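Local coordinates for putative cell surface protein (Streptococcus pyogenes, PDB 4OFQ) that probably acts as a cell-surface adhesin of the antigen I/II family, its C-terminal part built from beta-sandwich domains, at residues A[206-219]-A[336-346]. Residues are numbered along the deposited sequence; the frame is centred on the assembly and turned at random.
Sequences INAGTVKVGDEVTY and PVKSNKVTTHT
N207 carries its CG anti to the backbone N (chi1 -175°), which sets the amide against V342 and T343, while T346 holds OG1 beside its own backbone N (chi1 -67°), within 2.6 Å of V211 O. Asparagine suits the first site because its amide can serve a strand edge as a peptide group would: OD1 accepts T343 N at 3.1 Å, the donor lying almost in line with the side-chain C=O. OD1 also takes a water shared with T343 OG1, and ND2 gives to a second water that bonds K341 O. Farther along, backbone takes over. A208 N donates to T343 O (2.7 Å), and T210 forms a single parallel bridge with H345, in which H345 N gives to G209 O (3.0 Å) and V211 N to H345 O (2.7 Å). In this beta sandwich, the loop thus joins two sheets: it leads into strand 216-222 of one while lining strand 342-345, which pairs antiparallel with strand 323-332 in the other. Valine and threonine suit this seam, since a branch at CB puts methyls close to the backbone: V211 CG2 packs 3.8 Å from T344 CB. Threonine also supplies a hydroxyl, which T344 turns to R318 and to a water that reaches Y219 OH. T346 OG1, the donor to V211 O, is also bonded by R318, and its methyl CG2 rests 3.8 Å from V213 CB. The Y219 ring meets V342 CG2 obliquely through CE1, its hydroxyl bonded to D248.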
loop_
_atom_site.group_PDB
_atom_site.type_symbol
_atom_site.label_atom_id
_atom_site.label_comp_id
_atom_site.label_asym_id
_atom_site.label_seq_id
_atom_site.Cartn_x
_atom_site.Cartn_y
_atom_site.Cartn_z
ATOM N N ILE A 206 -33.644 9.326 3.469
ATOM C CA ILE A 206 -34.603 10.048 2.653
ATOM C C ILE A 206 -33.999 10.333 1.267
ATOM O O ILE A 206 -34.410 11.262 0.577
ATOM C CB ILE A 206 -35.060 11.363 3.328
ATOM C CG1 ILE A 206 -33.880 12.306 3.563
ATOM C CG2 ILE A 206 -35.807 11.074 4.640
ATOM C CD1 ILE A 206 -34.302 13.679 4.112
ATOM N N ASN A 207 -33.015 9.529 0.876
ATOM C CA ASN A 207 -32.418 9.628 -0.452
ATOM C C ASN A 207 -33.514 9.549 -1.514
ATOM O O ASN A 207 -34.346 8.629 -1.486
ATOM C CB ASN A 207 -31.375 8.515 -0.648
ATOM C CG ASN A 207 -30.619 8.626 -1.978
ATOM O OD1 ASN A 207 -30.394 9.726 -2.507
ATOM N ND2 ASN A 207 -30.220 7.478 -2.518
ATOM N N ALA A 208 -33.526 10.545 -2.404
ATOM C CA ALA A 208 -34.524 10.704 -3.470
ATOM C C ALA A 208 -35.903 11.157 -2.974
ATOM O O ALA A 208 -36.872 11.178 -3.742
ATOM C CB ALA A 208 -34.639 9.428 -4.334
ATOM N N GLY A 209 -35.985 11.521 -1.696
ATOM C CA GLY A 209 -37.236 11.947 -1.098
ATOM C C GLY A 209 -37.430 13.440 -1.280
ATOM O O GLY A 209 -36.638 14.113 -1.947
ATOM N N THR A 210 -38.482 13.966 -0.680
ATOM C CA THR A 210 -38.816 15.369 -0.845
ATOM C C THR A 210 -38.646 16.067 0.487
ATOM O O THR A 210 -39.173 15.615 1.511
ATOM C CB THR A 210 -40.263 15.531 -1.356
ATOM O OG1 THR A 210 -40.361 14.962 -2.665
ATOM C CG2 THR A 210 -40.685 17.005 -1.422
ATOM N N VAL A 211 -37.914 17.174 0.464
ATOM C CA VAL A 211 -37.639 17.942 1.665
ATOM C C VAL A 211 -38.288 19.314 1.568
ATOM O O VAL A 211 -37.998 20.082 0.657
ATOM C CB VAL A 211 -36.123 18.100 1.856
ATOM C CG1 VAL A 211 -35.821 19.090 2.978
ATOM C CG2 VAL A 211 -35.485 16.742 2.124
ATOM N N LYS A 212 -39.190 19.618 2.494
ATOM C CA LYS A 212 -39.893 20.893 2.448
ATOM C C LYS A 212 -38.931 22.031 2.751
ATOM O O LYS A 212 -38.000 21.872 3.538
ATOM C CB LYS A 212 -41.080 20.890 3.414
ATOM C CG LYS A 212 -42.242 20.022 2.941
ATOM C CD LYS A 212 -43.340 19.903 3.990
ATOM C CE LYS A 212 -42.903 19.046 5.173
ATOM N NZ LYS A 212 -42.907 17.587 4.867
ATOM N N VAL A 213 -39.140 23.173 2.103
ATOM C CA VAL A 213 -38.250 24.309 2.289
ATOM C C VAL A 213 -38.249 24.787 3.757
ATOM O O VAL A 213 -39.287 24.789 4.416
ATOM C CB VAL A 213 -38.612 25.455 1.323
ATOM C CG1 VAL A 213 -39.922 26.113 1.725
ATOM C CG2 VAL A 213 -37.479 26.478 1.248
ATOM N N GLY A 214 -37.079 25.164 4.262
ATOM C CA GLY A 214 -36.951 25.653 5.627
ATOM C C GLY A 214 -36.616 24.585 6.652
ATOM O O GLY A 214 -36.214 24.891 7.780
ATOM N N ASP A 215 -36.769 23.322 6.265
ATOM C CA ASP A 215 -36.517 22.226 7.180
ATOM C C ASP A 215 -35.047 21.853 7.225
ATOM O O ASP A 215 -34.261 22.247 6.361
ATOM N N GLU A 216 -34.677 21.085 8.238
ATOM C CA GLU A 216 -33.298 20.636 8.374
ATOM C C GLU A 216 -33.132 19.226 7.849
ATOM O O GLU A 216 -34.043 18.408 7.945
ATOM C CB GLU A 216 -32.846 20.697 9.839
ATOM C CG GLU A 216 -32.691 22.109 10.382
ATOM C CD GLU A 216 -32.091 22.144 11.790
ATOM O OE1 GLU A 216 -31.913 21.065 12.400
ATOM O OE2 GLU A 216 -31.784 23.255 12.275
ATOM N N VAL A 217 -31.966 18.945 7.278
ATOM C CA VAL A 217 -31.609 17.567 6.998
ATOM C C VAL A 217 -30.200 17.306 7.493
ATOM O O VAL A 217 -29.408 18.224 7.700
ATOM C CB VAL A 217 -31.729 17.153 5.506
ATOM C CG1 VAL A 217 -33.096 17.546 4.923
ATOM C CG2 VAL A 217 -30.578 17.714 4.680
ATOM N N THR A 218 -29.907 16.036 7.696
ATOM C CA THR A 218 -28.608 15.656 8.206
ATOM C C THR A 218 -27.914 14.744 7.227
ATOM O O THR A 218 -28.473 13.729 6.819
ATOM C CB THR A 218 -28.761 14.898 9.534
ATOM O OG1 THR A 218 -29.341 15.771 10.507
ATOM C CG2 THR A 218 -27.420 14.419 10.019
ATOM N N TYR A 219 -26.680 15.083 6.866
ATOM C CA TYR A 219 -25.897 14.178 6.032
ATOM C C TYR A 219 -24.998 13.351 6.940
ATOM O O TYR A 219 -24.363 13.887 7.853
ATOM C CB TYR A 219 -25.041 14.941 5.014
ATOM C CG TYR A 219 -25.841 15.674 3.962
ATOM C CD1 TYR A 219 -26.622 14.981 3.053
ATOM C CD2 TYR A 219 -25.819 17.070 3.885
ATOM C CE1 TYR A 219 -27.358 15.655 2.080
ATOM C CE2 TYR A 219 -26.554 17.744 2.931
ATOM C CZ TYR A 219 -27.324 17.032 2.037
ATOM O OH TYR A 219 -28.068 17.702 1.091
ATOM N N PRO A 336 -7.654 9.355 -1.777
ATOM C CA PRO A 336 -9.021 9.888 -1.817
ATOM C C PRO A 336 -10.027 8.769 -2.023
ATOM O O PRO A 336 -9.822 7.922 -2.904
ATOM C CB PRO A 336 -9.004 10.809 -3.042
ATOM C CG PRO A 336 -7.938 10.255 -3.921
ATOM C CD PRO A 336 -6.898 9.649 -3.006
ATOM N N VAL A 337 -11.089 8.763 -1.216
ATOM C CA VAL A 337 -12.137 7.763 -1.332
ATOM C C VAL A 337 -13.430 8.535 -1.540
ATOM O O VAL A 337 -13.887 9.253 -0.642
ATOM C CB VAL A 337 -12.231 6.879 -0.057
ATOM C CG1 VAL A 337 -13.025 5.605 -0.343
ATOM C CG2 VAL A 337 -10.815 6.502 0.440
ATOM N N LYS A 338 -14.004 8.422 -2.734
ATOM C CA LYS A 338 -15.218 9.168 -3.050
ATOM C C LYS A 338 -16.475 8.384 -2.693
ATOM O O LYS A 338 -16.611 7.216 -3.058
ATOM C CB LYS A 338 -15.237 9.561 -4.528
ATOM C CG LYS A 338 -16.489 10.320 -4.934
ATOM C CD LYS A 338 -16.490 10.628 -6.424
ATOM C CE LYS A 338 -15.388 11.606 -6.779
ATOM N NZ LYS A 338 -15.396 11.929 -8.234
ATOM N N SER A 339 -17.407 9.028 -1.990
ATOM C CA SER A 339 -18.639 8.366 -1.595
ATOM C C SER A 339 -19.609 8.283 -2.769
ATOM O O SER A 339 -19.419 8.932 -3.808
ATOM C CB SER A 339 -19.316 9.153 -0.456
ATOM O OG SER A 339 -19.876 10.373 -0.947
ATOM N N ASN A 340 -20.670 7.503 -2.591
ATOM C CA ASN A 340 -21.829 7.607 -3.461
ATOM C C ASN A 340 -22.387 9.013 -3.356
ATOM O O ASN A 340 -22.083 9.749 -2.407
ATOM C CB ASN A 340 -22.910 6.637 -3.012
ATOM C CG ASN A 340 -23.295 6.844 -1.553
ATOM O OD1 ASN A 340 -22.536 6.483 -0.656
ATOM N ND2 ASN A 340 -24.463 7.427 -1.312
ATOM N N LYS A 341 -23.208 9.387 -4.331
ATOM C CA LYS A 341 -24.004 10.601 -4.218
ATOM C C LYS A 341 -25.336 10.286 -3.545
ATOM O O LYS A 341 -25.782 9.135 -3.537
ATOM C CB LYS A 341 -24.274 11.206 -5.597
ATOM C CG LYS A 341 -23.078 11.963 -6.208
ATOM C CD LYS A 341 -23.397 13.469 -6.349
ATOM C CE LYS A 341 -22.324 14.208 -7.162
ATOM N NZ LYS A 341 -22.671 15.649 -7.416
ATOM N N VAL A 342 -25.960 11.327 -2.993
ATOM C CA VAL A 342 -27.368 11.302 -2.605
ATOM C C VAL A 342 -28.046 12.539 -3.180
ATOM O O VAL A 342 -27.376 13.500 -3.528
ATOM C CB VAL A 342 -27.556 11.305 -1.072
ATOM C CG1 VAL A 342 -26.963 10.028 -0.459
ATOM C CG2 VAL A 342 -26.903 12.535 -0.470
ATOM N N THR A 343 -29.371 12.499 -3.313
ATOM C CA THR A 343 -30.130 13.683 -3.715
ATOM C C THR A 343 -31.431 13.766 -2.911
ATOM O O THR A 343 -31.920 12.754 -2.396
ATOM C CB THR A 343 -30.510 13.726 -5.237
ATOM O OG1 THR A 343 -31.579 12.801 -5.511
ATOM C CG2 THR A 343 -29.299 13.453 -6.156
ATOM N N THR A 344 -31.962 14.979 -2.781
ATOM C CA THR A 344 -33.344 15.187 -2.348
ATOM C C THR A 344 -33.905 16.340 -3.149
ATOM O O THR A 344 -33.154 17.134 -3.742
ATOM C CB THR A 344 -33.466 15.582 -0.863
ATOM O OG1 THR A 344 -32.661 16.742 -0.614
ATOM C CG2 THR A 344 -33.028 14.423 0.058
ATOM N N HIS A 345 -35.222 16.447 -3.178
ATOM C CA HIS A 345 -35.835 17.523 -3.940
ATOM C C HIS A 345 -36.695 18.405 -3.046
ATOM O O HIS A 345 -37.350 17.916 -2.123
ATOM C CB HIS A 345 -36.676 16.972 -5.077
ATOM C CG HIS A 345 -36.976 17.988 -6.132
ATOM N ND1 HIS A 345 -36.116 18.244 -7.179
ATOM C CD2 HIS A 345 -38.017 18.845 -6.278
ATOM C CE1 HIS A 345 -36.628 19.195 -7.942
ATOM N NE2 HIS A 345 -37.778 19.580 -7.414
ATOM N N THR A 346 -36.695 19.703 -3.327
ATOM C CA THR A 346 -37.512 20.634 -2.551
ATOM C C THR A 346 -38.447 21.431 -3.461
ATOM O O THR A 346 -38.014 21.866 -4.532
ATOM C CB THR A 346 -36.622 21.593 -1.761
ATOM O OG1 THR A 346 -35.914 20.844 -0.761
ATOM C CG2 THR A 346 -37.466 22.709 -1.106
HETATM O O HOH W 1 -31.336 10.091 -5.206
HETATM O O HOH W 2 -27.689 7.008 -3.808
HETATM O O HOH W 3 -29.964 16.474 -0.554
#